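Local coordinates for polysaccharide deacetylase (PDB 6DQ3), which probably removes N-acetyl groups from the cell wall linkage unit of streptococcal rhamnopolysaccharides, as a zinc-dependent deacetylase of the carbohydrate esterase 4 family, at residues F76-I81 with Q131-N136; D82-A87 with L117-E122; T104-T107 with A113-T116; D154-L159 with L188-G193. One frame throughout, in Å; residues are numbered along the deposited sequence.

Contact 1: F76-I81 with Q131-N136; sequences FDDSMI and QDHTVN. With ZN (zinc ion), chain D; EDO (1,2-ethanediol), chain H.
The zinc site characteristic of carbohydrate esterase 4 deacetylases brings together Asp-78 and His-133, in the loops just beyond strands 71-77 and 128-132. Asp-78 OD1 binds the zinc at 2.1 Å and His-133 NE2 at 2.2 Å; His-137 is a further ligand. Asp-78 OD1 and His-133 NE2 are 2.9 Å apart because they share the metal, not a hydrogen bond. OD1 lies at the edge of the imidazole, close to its plane, and the carboxylate is turned 29° from the ring. His-133 extends to the ion with CG anti to the backbone N (chi1 -155°), and the zinc at NE2 and Ala-171 O, hydrogen-bonded at ND1, together hold the ring's rotation. Asp-78 OD2 stays 3.3 Å from the zinc and accepts a 2.6 Å hydrogen bond from a metal-bound water. The methylene of Asp-77 rests obliquely by the imidazole, CB 4.0 Å from His-133 NE2; its carboxylate is tied to Arg-212 and Asn-101, and the side chain comes within about 3 Å (nearest atoms) of a bound acetate. One aspartate oxygen binds the metal while the other orients its water, and the acetate is consistent with a place where the product, or the substrate's acetyl group, could sit.

Contact 2: D82-A87 with L117-E122; sequences DFYNVA and LKQMKE
Tyr-84 makes this contact, reaching from helix 81-93 to Gln-119 and Glu-122 of helix 117-124. Ahead of it, Asp-82 faces another way, its OD2 hydrogen-bonded to ND1 of His-18, a ligand of a second zinc. Tyr-84 itself swings out with CG anti to the backbone N (chi1 177°). Over the centre of one ring face sits Gln-119 CG, 3.6 Å from the centroid and almost on the ring normal, a CH-pi contact. Beyond it the amide stacks on the same ring, 14° from parallel, with NE2 3.7 Å from Tyr-84 CD2. Gln-119 OE1 accepts from Thr-116 N, part of a capping box at the helix start that steadies the amide. These helices pack side by side on strands 98-102 and 128-132, as connections in the beta-alpha-beta crossovers of the fold. Tyrosine suits the place: its flat face takes the glutamine methylene and amide, and its hydroxyl is long enough to reach a carboxylate, Tyr-84 OH donating to Glu-122 OE1 at 2.7 Å on the syn side, with the carboxylate standing 87° to the ring. Further on, Val-86 N and Ala-87 N both bond to Asp-82 O, at 2.8 and 3.1 Å respectively, so the helix widens locally into a pi turn.

Contact 3: T104-T107 with A113-T116; sequences TGLT and ANLT
Thr-107 OG1 donates a short hydrogen bond, 2.7 Å, to Leu-115 O, tying helix 104-108 to the loop that returns from it. The hydroxyl approaches with a C=O...O angle of 150° and is tilted 27° from the carbonyl plane. A threonine suits this place because its two branches do different work: OG1, beside the backbone N at chi1 -68°, takes the carbonyl, while Thr-107 CG2 packs beside Thr-116 CA at 4.3 Å. One residue earlier, Leu-106 lays its aliphatic chain against the amide of Asn-114. Leu-106 CD1 is 3.6 Å from Asn-114 ND2 and equally near OD1, and Leu-106 CB comes within 3.7 Å of that oxygen. The leucine covers a group whose polar ends are used: Asn-114 OD1 is hydrogen-bonded to Ser-111 OG, and ND2 to Ser-79 O, so this side chain braces the loop on the turn after strand 71-77. Leu-115 sends its isobutyl group away from helix 104-108, onto Met-120 and Met-123. Thr-116 then serves as N-cap of helix 117-124. Helix 104-108 comes just after strand 98-102 and packs against both helix 117-124, through Thr-107, and helix 145-162, where Thr-104 meets Ser-155, Tyr-158 and Leu-159 and Thr-107 also touches Tyr-158.

Contact 4: D154-L159 with L188-G193; sequences DSKDYL and LNYKLG
Leu-188, just past the end of helix 179-187, offers its carbonyl to the chain of Lys-156: Leu-188 O lies 3.6 Å from Lys-156 CE, a packing contact and not a hydrogen bond. Its own isobutyl group rests on Met-152 and Lys-153, one turn earlier in helix 145-162. Asn-189 follows with a positive phi of 71°, as C-prime residue of a Schellman motif, and lets the chain turn sharply toward the sheet. Tyr-190 then sends its ring back to helix 145-162. The ring and Lys-156 run past each other in opposite directions: Lys-156 CD sits 4.1 Å above one face of the Tyr-190 ring, not over the ring centre but nearer its border, and Tyr-190 OH touches the lysine base, 3.4 Å from Lys-156 CB. A tyrosine fits because the phenol end of the ring lies along the lysine's methylenes while its hydroxyl reaches the helix backbone, where OH is hydrogen-bonded to Met-152 O. Leu-192 and Gly-193 carry the chain on into strand 192-198, beside strand 169-171. The lysine, extended with CG anti to the backbone N but bent at its last torsion (chi4 57°), brings NZ to Asp-160 in a salt bridge and to Thr-167 O and Asn-166 OD1 in hydrogen bonds. The lysine chain thus passes over the phenol end of the tyrosine while the polar ends of both have partners, and the three oxygens round NZ would be expected to stabilise its positive charge.

How the contacts relate
The four contacts touch one another in a chain that leads back to the zinc-bearing contact 1. Contact 3 lies nearest, its centre about 8 Å from that of contact 1, and is joined to both of its segments: Val-135 O and Gly-105 N are 2.9 Å apart, Ser-79 O and Leu-115 N 3.0 Å. Contacts 2 and 4 each lie about 12 Å (centres) from contact 1 and about 20 Å from each other. Contact 4 joins contact 1 through Asp-132, the residue before the ligand His-133, whose OD2 is 2.5 Å from Ser-155 OG; contact 2 meets contact 1 where Ile-81 CD1 packs 3.3 Å from Gln-119 OE1. Met-120 packs contact 2 onto contact 3, and Tyr-158 carries the packing on to contact 4.

Contact 1: F76-I81 with Q131-N136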
loop_
_atom_site.group_PDB
_atom_site.type_symbol
_atom_site.label_atom_id
_atom_site.label_comp_id
_atom_site.label_asym_id
_atom_site.label_seq_id
_atom_site.Cartn_x
_atom_site.Cartn_y
_atom_site.Cartn_z
ATOM N N PHE A 76 0.805 0.752 2.611
ATOM C CA PHE A 76 1.723 1.782 3.083
ATOM C C PHE A 76 2.647 2.146 1.932
ATOM O O PHE A 76 3.280 1.262 1.348
ATOM C CB PHE A 76 2.577 1.289 4.264
ATOM C CG PHE A 76 1.814 1.082 5.544
ATOM C CD1 PHE A 76 0.895 0.058 5.664
ATOM C CD2 PHE A 76 2.046 1.900 6.639
ATOM C CE1 PHE A 76 0.205 -0.134 6.846
ATOM C CE2 PHE A 76 1.358 1.712 7.821
ATOM C CZ PHE A 76 0.438 0.696 7.923
ATOM N N ASP A 77 2.767 3.434 1.629
ATOM C CA ASP A 77 3.658 3.867 0.562
ATOM C C ASP A 77 5.004 4.339 1.108
ATOM O O ASP A 77 5.133 4.716 2.279
ATOM C CB ASP A 77 3.025 4.996 -0.265
ATOM C CG ASP A 77 1.694 4.607 -0.877
ATOM O OD1 ASP A 77 1.443 3.400 -1.060
ATOM O OD2 ASP A 77 0.898 5.517 -1.188
ATOM N N ASP A 78 6.016 4.276 0.227
ATOM C CA ASP A 78 7.305 4.963 0.347
ATOM C C ASP A 78 8.339 4.202 1.171
ATOM O O ASP A 78 9.444 4.710 1.407
ATOM C CB ASP A 78 7.098 6.366 0.934
ATOM C CG ASP A 78 6.359 7.300 -0.005
ATOM O OD1 ASP A 78 6.192 6.933 -1.178
ATOM O OD2 ASP A 78 5.925 8.389 0.430
ATOM N N SER A 79 8.007 2.987 1.576
ATOM C CA SER A 79 8.928 2.060 2.231
ATOM C C SER A 79 9.813 2.774 3.252
ATOM O O SER A 79 11.042 2.691 3.221
ATOM C CB SER A 79 9.771 1.316 1.192
ATOM O OG SER A 79 10.263 2.198 0.196
ATOM N N MET A 80 9.160 3.473 4.175
ATOM C CA MET A 80 9.850 4.215 5.218
ATOM C C MET A 80 10.158 3.307 6.401
ATOM O O MET A 80 9.448 2.333 6.667
ATOM C CB MET A 80 8.998 5.409 5.652
ATOM C CG MET A 80 8.805 6.434 4.536
ATOM S SD MET A 80 7.745 7.826 4.961
ATOM C CE MET A 80 6.187 6.991 5.229
ATOM N N ILE A 81 11.242 3.635 7.112
ATOM C CA ILE A 81 11.751 2.733 8.139
ATOM C C ILE A 81 10.758 2.606 9.295
ATOM O O ILE A 81 10.734 1.581 9.990
ATOM C CB ILE A 81 13.144 3.209 8.603
ATOM C CG1 ILE A 81 13.777 2.178 9.540
ATOM C CG2 ILE A 81 13.060 4.580 9.270
ATOM C CD1 ILE A 81 14.032 0.836 8.878
ATOM N N GLN A 131 5.401 -4.452 -2.601
ATOM C CA GLN A 131 5.037 -4.229 -3.983
ATOM C C GLN A 131 5.773 -2.992 -4.502
ATOM O O GLN A 131 6.692 -2.469 -3.860
ATOM C CB GLN A 131 3.512 -4.127 -4.096
ATOM C CG GLN A 131 2.764 -5.367 -3.575
ATOM C CD GLN A 131 3.063 -6.633 -4.365
ATOM O OE1 GLN A 131 3.017 -6.636 -5.591
ATOM N NE2 GLN A 131 3.384 -7.714 -3.661
ATOM N N ASP A 132 5.374 -2.530 -5.685
ATOM C CA ASP A 132 6.187 -1.589 -6.441
ATOM C C ASP A 132 5.781 -0.142 -6.209
ATOM O O ASP A 132 4.593 0.186 -6.147
ATOM C CB ASP A 132 6.097 -1.913 -7.933
ATOM C CG ASP A 132 7.091 -1.135 -8.753
ATOM O OD1 ASP A 132 6.806 0.034 -9.082
ATOM O OD2 ASP A 132 8.163 -1.692 -9.042
ATOM N N HIS A 133 6.793 0.727 -6.079
ATOM C CA HIS A 133 6.582 2.167 -6.000
ATOM C C HIS A 133 7.641 2.909 -6.811
ATOM O O HIS A 133 8.059 4.009 -6.437
ATOM C CB HIS A 133 6.571 2.625 -4.539
ATOM C CG HIS A 133 5.809 3.894 -4.299
ATOM N ND1 HIS A 133 4.684 4.245 -5.017
ATOM C CD2 HIS A 133 6.003 4.883 -3.398
ATOM C CE1 HIS A 133 4.229 5.405 -4.576
ATOM N NE2 HIS A 133 5.013 5.814 -3.593
ATOM N N THR A 134 8.072 2.302 -7.925
ATOM C CA THR A 134 9.067 2.802 -8.869
ATOM C C THR A 134 10.477 2.780 -8.290
ATOM O O THR A 134 10.674 2.509 -7.099
ATOM C CB THR A 134 8.758 4.227 -9.356
ATOM O OG1 THR A 134 9.149 5.178 -8.359
ATOM C CG2 THR A 134 7.286 4.397 -9.703
ATOM N N VAL A 135 11.466 3.066 -9.138
ATOM C CA VAL A 135 12.855 3.108 -8.693
ATOM C C VAL A 135 13.155 4.425 -7.991
ATOM O O VAL A 135 13.653 4.443 -6.861
ATOM C CB VAL A 135 13.811 2.891 -9.882
ATOM C CG1 VAL A 135 15.264 2.964 -9.405
ATOM C CG2 VAL A 135 13.534 1.578 -10.589
ATOM N N ASN A 136 12.854 5.548 -8.643
ATOM C CA ASN A 136 13.268 6.858 -8.165
ATOM C C ASN A 136 12.110 7.756 -7.748
ATOM O O ASN A 136 12.346 8.908 -7.373
ATOM C CB ASN A 136 14.106 7.547 -9.252
ATOM C CG ASN A 136 15.394 6.791 -9.563
ATOM O OD1 ASN A 136 16.279 6.674 -8.710
ATOM N ND2 ASN A 136 15.505 6.283 -10.789
HETATM ZN ZN ZN D . 5.167 7.813 -2.734
HETATM C C1 EDO H . 17.912 6.985 -4.224
HETATM O O1 EDO H . 18.936 7.884 -3.791
HETATM C C2 EDO H . 17.584 7.248 -5.691
HETATM O O2 EDO H . 16.688 6.229 -6.136
HETATM O O HOH W 1 5.220 9.908 -1.602
#

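Contact 2: D82-A87 with L117-E122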
loop_
_atom_site.group_PDB
_atom_site.type_symbol
_atom_site.label_atom_id
_atom_site.label_comp_id
_atom_site.label_asym_id
_atom_site.label_seq_id
_atom_site.Cartn_x
_atom_site.Cartn_y
_atom_site.Cartn_z
ATOM N N ASP A 82 9.906 3.615 9.508
ATOM C CA ASP A 82 8.907 3.500 10.564
ATOM C C ASP A 82 7.916 2.370 10.291
ATOM O O ASP A 82 7.254 1.909 11.226
ATOM C CB ASP A 82 8.162 4.832 10.783
ATOM C CG ASP A 82 7.362 5.291 9.564
ATOM O OD1 ASP A 82 7.420 4.645 8.499
ATOM O OD2 ASP A 82 6.658 6.317 9.681
ATOM N N PHE A 83 7.796 1.900 9.044
ATOM C CA PHE A 83 6.951 0.734 8.796
ATOM C C PHE A 83 7.512 -0.497 9.501
ATOM O O PHE A 83 6.759 -1.302 10.061
ATOM C CB PHE A 83 6.801 0.472 7.292
ATOM C CG PHE A 83 5.925 -0.710 6.982
ATOM C CD1 PHE A 83 4.544 -0.590 6.983
ATOM C CD2 PHE A 83 6.483 -1.955 6.724
ATOM C CE1 PHE A 83 3.737 -1.687 6.716
ATOM C CE2 PHE A 83 5.682 -3.048 6.455
ATOM C CZ PHE A 83 4.311 -2.916 6.455
ATOM N N TYR A 84 8.837 -0.648 9.507
ATOM C CA TYR A 84 9.464 -1.758 10.218
ATOM C C TYR A 84 9.551 -1.504 11.719
ATOM O O TYR A 84 9.327 -2.422 12.519
ATOM C CB TYR A 84 10.860 -2.003 9.651
ATOM C CG TYR A 84 11.644 -3.089 10.338
ATOM C CD1 TYR A 84 11.340 -4.426 10.133
ATOM C CD2 TYR A 84 12.719 -2.780 11.164
ATOM C CE1 TYR A 84 12.065 -5.424 10.746
ATOM C CE2 TYR A 84 13.454 -3.772 11.778
ATOM C CZ TYR A 84 13.121 -5.093 11.566
ATOM O OH TYR A 84 13.846 -6.091 12.174
ATOM N N ASN A 85 9.890 -0.277 12.125
ATOM C CA ASN A 85 10.115 -0.016 13.542
ATOM C C ASN A 85 8.814 0.130 14.322
ATOM O O ASN A 85 8.762 -0.226 15.503
ATOM C CB ASN A 85 10.937 1.261 13.747
ATOM C CG ASN A 85 12.387 1.109 13.333
ATOM O OD1 ASN A 85 12.953 0.016 13.370
ATOM N ND2 ASN A 85 13.003 2.221 12.952
ATOM N N VAL A 86 7.768 0.663 13.698
ATOM C CA VAL A 86 6.560 1.030 14.424
ATOM C C VAL A 86 5.360 0.224 13.938
ATOM O O VAL A 86 4.721 -0.482 14.724
ATOM C CB VAL A 86 6.303 2.545 14.302
ATOM C CG1 VAL A 86 5.117 2.967 15.149
ATOM C CG2 VAL A 86 7.554 3.333 14.696
ATOM N N ALA A 87 5.050 0.306 12.643
ATOM C CA ALA A 87 3.820 -0.313 12.152
ATOM C C ALA A 87 3.873 -1.835 12.252
ATOM O O ALA A 87 2.891 -2.470 12.657
ATOM C CB ALA A 87 3.552 0.123 10.711
ATOM N N LEU A 117 16.553 -4.704 2.497
ATOM C CA LEU A 117 16.160 -6.015 1.987
ATOM C C LEU A 117 16.044 -7.032 3.115
ATOM O O LEU A 117 15.120 -7.853 3.126
ATOM C CB LEU A 117 17.160 -6.511 0.947
ATOM C CG LEU A 117 17.148 -5.823 -0.413
ATOM C CD1 LEU A 117 18.369 -6.308 -1.207
ATOM C CD2 LEU A 117 15.872 -6.071 -1.178
ATOM N N LYS A 118 16.983 -7.005 4.067
ATOM C CA LYS A 118 16.929 -7.945 5.180
ATOM C C LYS A 118 15.637 -7.779 5.966
ATOM O O LYS A 118 15.009 -8.767 6.365
ATOM C CB LYS A 118 18.145 -7.748 6.087
ATOM C CG LYS A 118 18.252 -8.740 7.236
ATOM C CD LYS A 118 19.545 -8.524 8.025
ATOM C CE LYS A 118 19.628 -9.449 9.235
ATOM N NZ LYS A 118 20.872 -9.233 10.035
ATOM N N GLN A 119 15.215 -6.533 6.189
ATOM C CA GLN A 119 13.972 -6.293 6.909
ATOM C C GLN A 119 12.772 -6.812 6.126
ATOM O O GLN A 119 11.850 -7.393 6.706
ATOM C CB GLN A 119 13.823 -4.803 7.206
ATOM C CG GLN A 119 14.790 -4.312 8.264
ATOM C CD GLN A 119 14.970 -2.812 8.241
ATOM O OE1 GLN A 119 14.397 -2.119 7.401
ATOM N NE2 GLN A 119 15.773 -2.297 9.167
ATOM N N MET A 120 12.761 -6.613 4.807
ATOM C CA MET A 120 11.638 -7.096 4.010
ATOM C C MET A 120 11.557 -8.615 4.045
ATOM O O MET A 120 10.465 -9.180 4.176
ATOM C CB MET A 120 11.759 -6.589 2.573
ATOM C CG MET A 120 11.694 -5.069 2.453
ATOM S SD MET A 120 11.747 -4.505 0.738
ATOM C CE MET A 120 13.089 -3.315 0.785
ATOM N N LYS A 121 12.701 -9.296 3.955
ATOM C CA LYS A 121 12.696 -10.752 4.019
ATOM C C LYS A 121 12.151 -11.242 5.355
ATOM O O LYS A 121 11.422 -12.240 5.410
ATOM C CB LYS A 121 14.105 -11.290 3.774
ATOM C CG LYS A 121 14.647 -10.987 2.377
ATOM C CD LYS A 121 16.105 -11.419 2.239
ATOM C CE LYS A 121 16.615 -11.212 0.817
ATOM N NZ LYS A 121 18.013 -11.706 0.660
ATOM N N GLU A 122 12.487 -10.545 6.446
ATOM C CA GLU A 122 11.938 -10.898 7.751
ATOM C C GLU A 122 10.426 -10.722 7.764
ATOM O O GLU A 122 9.687 -11.609 8.206
ATOM C CB GLU A 122 12.583 -10.042 8.846
ATOM C CG GLU A 122 11.975 -10.247 10.229
ATOM C CD GLU A 122 12.458 -9.239 11.272
ATOM O OE1 GLU A 122 13.469 -8.544 11.035
ATOM O OE2 GLU A 122 11.810 -9.146 12.337
#

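Contact 3: T104-T107 with A113-T116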
loop_
_atom_site.group_PDB
_atom_site.type_symbol
_atom_site.label_atom_id
_atom_site.label_comp_id
_atom_site.label_asym_id
_atom_site.label_seq_id
_atom_site.Cartn_x
_atom_site.Cartn_y
_atom_site.Cartn_z
ATOM N N THR A 104 12.446 1.371 -4.839
ATOM C CA THR A 104 13.564 0.433 -4.813
ATOM C C THR A 104 14.910 1.144 -4.830
ATOM O O THR A 104 15.887 0.614 -4.294
ATOM C CB THR A 104 13.469 -0.555 -5.975
ATOM O OG1 THR A 104 13.485 0.146 -7.224
ATOM C CG2 THR A 104 12.185 -1.370 -5.858
ATOM N N GLY A 105 14.985 2.336 -5.426
ATOM C CA GLY A 105 16.253 3.044 -5.481
ATOM C C GLY A 105 16.799 3.417 -4.114
ATOM O O GLY A 105 18.009 3.347 -3.881
ATOM N N LEU A 106 15.923 3.845 -3.201
ATOM C CA LEU A 106 16.382 4.202 -1.860
ATOM C C LEU A 106 16.920 2.982 -1.120
ATOM O O LEU A 106 17.923 3.077 -0.404
ATOM C CB LEU A 106 15.247 4.852 -1.072
ATOM C CG LEU A 106 14.862 6.257 -1.532
ATOM C CD1 LEU A 106 13.482 6.651 -1.045
ATOM C CD2 LEU A 106 15.905 7.276 -1.064
ATOM N N THR A 107 16.274 1.827 -1.289
ATOM C CA THR A 107 16.773 0.607 -0.666
ATOM C C THR A 107 18.089 0.169 -1.294
ATOM O O THR A 107 19.001 -0.282 -0.593
ATOM C CB THR A 107 15.724 -0.500 -0.781
ATOM O OG1 THR A 107 14.587 -0.167 0.026
ATOM C CG2 THR A 107 16.293 -1.833 -0.329
ATOM N N ALA A 113 16.753 6.007 6.060
ATOM C CA ALA A 113 15.354 6.361 6.250
ATOM C C ALA A 113 14.393 5.348 5.643
ATOM O O ALA A 113 13.178 5.536 5.767
ATOM C CB ALA A 113 15.083 7.744 5.647
ATOM N N ASN A 114 14.883 4.283 5.011
ATOM C CA ASN A 114 14.010 3.387 4.267
ATOM C C ASN A 114 14.295 1.925 4.582
ATOM O O ASN A 114 15.347 1.567 5.115
ATOM C CB ASN A 114 14.149 3.625 2.760
ATOM C CG ASN A 114 13.749 5.027 2.361
ATOM O OD1 ASN A 114 14.571 5.947 2.354
ATOM N ND2 ASN A 114 12.472 5.203 2.040
ATOM N N LEU A 115 13.314 1.087 4.246
ATOM C CA LEU A 115 13.401 -0.339 4.515
ATOM C C LEU A 115 14.604 -0.950 3.809
ATOM O O LEU A 115 14.992 -0.530 2.716
ATOM C CB LEU A 115 12.128 -1.043 4.049
ATOM C CG LEU A 115 10.810 -0.570 4.658
ATOM C CD1 LEU A 115 9.641 -1.303 4.011
ATOM C CD2 LEU A 115 10.787 -0.785 6.155
ATOM N N THR A 116 15.189 -1.955 4.447
ATOM C CA THR A 116 16.281 -2.722 3.870
ATOM C C THR A 116 15.754 -4.057 3.347
ATOM O O THR A 116 14.667 -4.509 3.716
ATOM C CB THR A 116 17.374 -2.983 4.906
ATOM O OG1 THR A 116 16.907 -3.976 5.825
ATOM C CG2 THR A 116 17.735 -1.716 5.662
#

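Contact 4: D154-L159 with L188-G193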
loop_
_atom_site.group_PDB
_atom_site.type_symbol
_atom_site.label_atom_id
_atom_site.label_comp_id
_atom_site.label_asym_id
_atom_site.label_seq_id
_atom_site.Cartn_x
_atom_site.Cartn_y
_atom_site.Cartn_z
ATOM N N ASP A 154 12.277 -1.873 -13.949
ATOM C CA ASP A 154 13.519 -2.169 -13.246
ATOM C C ASP A 154 13.276 -2.379 -11.758
ATOM O O ASP A 154 13.987 -3.161 -11.117
ATOM C CB ASP A 154 14.530 -1.039 -13.451
ATOM C CG ASP A 154 15.139 -1.031 -14.842
ATOM O OD1 ASP A 154 14.835 -1.933 -15.652
ATOM O OD2 ASP A 154 15.932 -0.108 -15.119
ATOM N N SER A 155 12.296 -1.674 -11.193
ATOM C CA SER A 155 11.973 -1.836 -9.781
ATOM C C SER A 155 11.279 -3.168 -9.525
ATOM O O SER A 155 11.562 -3.836 -8.528
ATOM C CB SER A 155 11.098 -0.673 -9.320
ATOM O OG SER A 155 10.003 -0.488 -10.200
ATOM N N LYS A 156 10.370 -3.572 -10.419
ATOM C CA LYS A 156 9.753 -4.888 -10.303
ATOM C C LYS A 156 10.802 -5.986 -10.405
ATOM O O LYS A 156 10.791 -6.948 -9.628
ATOM C CB LYS A 156 8.685 -5.071 -11.384
ATOM C CG LYS A 156 8.195 -6.515 -11.528
ATOM C CD LYS A 156 6.922 -6.598 -12.361
ATOM C CE LYS A 156 6.648 -8.014 -12.858
ATOM N NZ LYS A 156 6.560 -9.018 -11.766
ATOM N N ASP A 157 11.713 -5.867 -11.374
ATOM C CA ASP A 157 12.760 -6.873 -11.513
ATOM C C ASP A 157 13.619 -6.946 -10.258
ATOM O O ASP A 157 14.083 -8.030 -9.884
ATOM C CB ASP A 157 13.628 -6.576 -12.734
ATOM C CG ASP A 157 12.875 -6.749 -14.040
ATOM O OD1 ASP A 157 11.842 -7.451 -14.046
ATOM O OD2 ASP A 157 13.317 -6.182 -15.061
ATOM N N TYR A 158 13.835 -5.809 -9.596
ATOM C CA TYR A 158 14.623 -5.780 -8.369
ATOM C C TYR A 158 13.907 -6.515 -7.242
ATOM O O TYR A 158 14.486 -7.394 -6.597
ATOM C CB TYR A 158 14.909 -4.324 -7.992
ATOM C CG TYR A 158 15.705 -4.116 -6.722
ATOM C CD1 TYR A 158 17.096 -4.108 -6.739
ATOM C CD2 TYR A 158 15.064 -3.902 -5.513
ATOM C CE1 TYR A 158 17.827 -3.908 -5.568
ATOM C CE2 TYR A 158 15.783 -3.700 -4.342
ATOM C CZ TYR A 158 17.159 -3.704 -4.374
ATOM O OH TYR A 158 17.861 -3.501 -3.202
ATOM N N LEU A 159 12.642 -6.176 -6.994
ATOM C CA LEU A 159 11.893 -6.862 -5.948
ATOM C C LEU A 159 11.740 -8.346 -6.261
ATOM O O LEU A 159 11.905 -9.197 -5.377
ATOM C CB LEU A 159 10.522 -6.209 -5.771
ATOM C CG LEU A 159 10.539 -4.751 -5.319
ATOM C CD1 LEU A 159 9.195 -4.093 -5.576
ATOM C CD2 LEU A 159 10.908 -4.652 -3.849
ATOM N N LEU A 188 3.736 -4.758 -18.574
ATOM C CA LEU A 188 4.746 -5.256 -17.653
ATOM C C LEU A 188 4.195 -6.300 -16.689
ATOM O O LEU A 188 4.896 -6.680 -15.749
ATOM C CB LEU A 188 5.348 -4.094 -16.864
ATOM C CG LEU A 188 6.109 -3.046 -17.674
ATOM C CD1 LEU A 188 6.561 -1.905 -16.788
ATOM C CD2 LEU A 188 7.296 -3.700 -18.369
ATOM N N ASN A 189 2.959 -6.749 -16.896
ATOM C CA ASN A 189 2.344 -7.837 -16.143
ATOM C C ASN A 189 2.005 -7.456 -14.707
ATOM O O ASN A 189 1.911 -8.333 -13.841
ATOM C CB ASN A 189 3.234 -9.086 -16.175
ATOM C CG ASN A 189 3.320 -9.711 -17.573
ATOM O OD1 ASN A 189 4.409 -10.006 -18.074
ATOM N ND2 ASN A 189 2.167 -9.909 -18.204
ATOM N N TYR A 190 1.819 -6.168 -14.428
ATOM C CA TYR A 190 1.156 -5.772 -13.196
ATOM C C TYR A 190 -0.315 -6.163 -13.249
ATOM O O TYR A 190 -0.965 -6.043 -14.287
ATOM C CB TYR A 190 1.274 -4.269 -12.982
ATOM C CG TYR A 190 2.628 -3.830 -12.504
ATOM C CD1 TYR A 190 2.996 -3.987 -11.176
ATOM C CD2 TYR A 190 3.536 -3.255 -13.373
ATOM C CE1 TYR A 190 4.233 -3.581 -10.730
ATOM C CE2 TYR A 190 4.768 -2.852 -12.945
ATOM C CZ TYR A 190 5.116 -3.015 -11.616
ATOM O OH TYR A 190 6.351 -2.611 -11.176
ATOM N N LYS A 191 -0.842 -6.622 -12.119
ATOM C CA LYS A 191 -2.238 -7.028 -12.026
ATOM C C LYS A 191 -3.103 -6.006 -11.309
ATOM O O LYS A 191 -4.308 -5.921 -11.583
ATOM C CB LYS A 191 -2.346 -8.370 -11.293
ATOM C CG LYS A 191 -1.578 -9.510 -11.954
ATOM C CD LYS A 191 -2.093 -9.772 -13.362
ATOM C CE LYS A 191 -1.311 -10.875 -14.070
ATOM N NZ LYS A 191 -1.831 -11.116 -15.449
ATOM N N LEU A 192 -2.502 -5.232 -10.403
ATOM C CA LEU A 192 -3.199 -4.242 -9.601
ATOM C C LEU A 192 -2.420 -2.937 -9.598
ATOM O O LEU A 192 -1.186 -2.929 -9.625
ATOM C CB LEU A 192 -3.369 -4.704 -8.147
ATOM C CG LEU A 192 -4.214 -5.949 -7.896
ATOM C CD1 LEU A 192 -4.098 -6.355 -6.425
ATOM C CD2 LEU A 192 -5.659 -5.722 -8.285
ATOM N N GLY A 193 -3.155 -1.831 -9.546
ATOM C CA GLY A 193 -2.566 -0.516 -9.411
ATOM C C GLY A 193 -3.424 0.339 -8.505
ATOM O O GLY A 193 -4.654 0.294 -8.598
#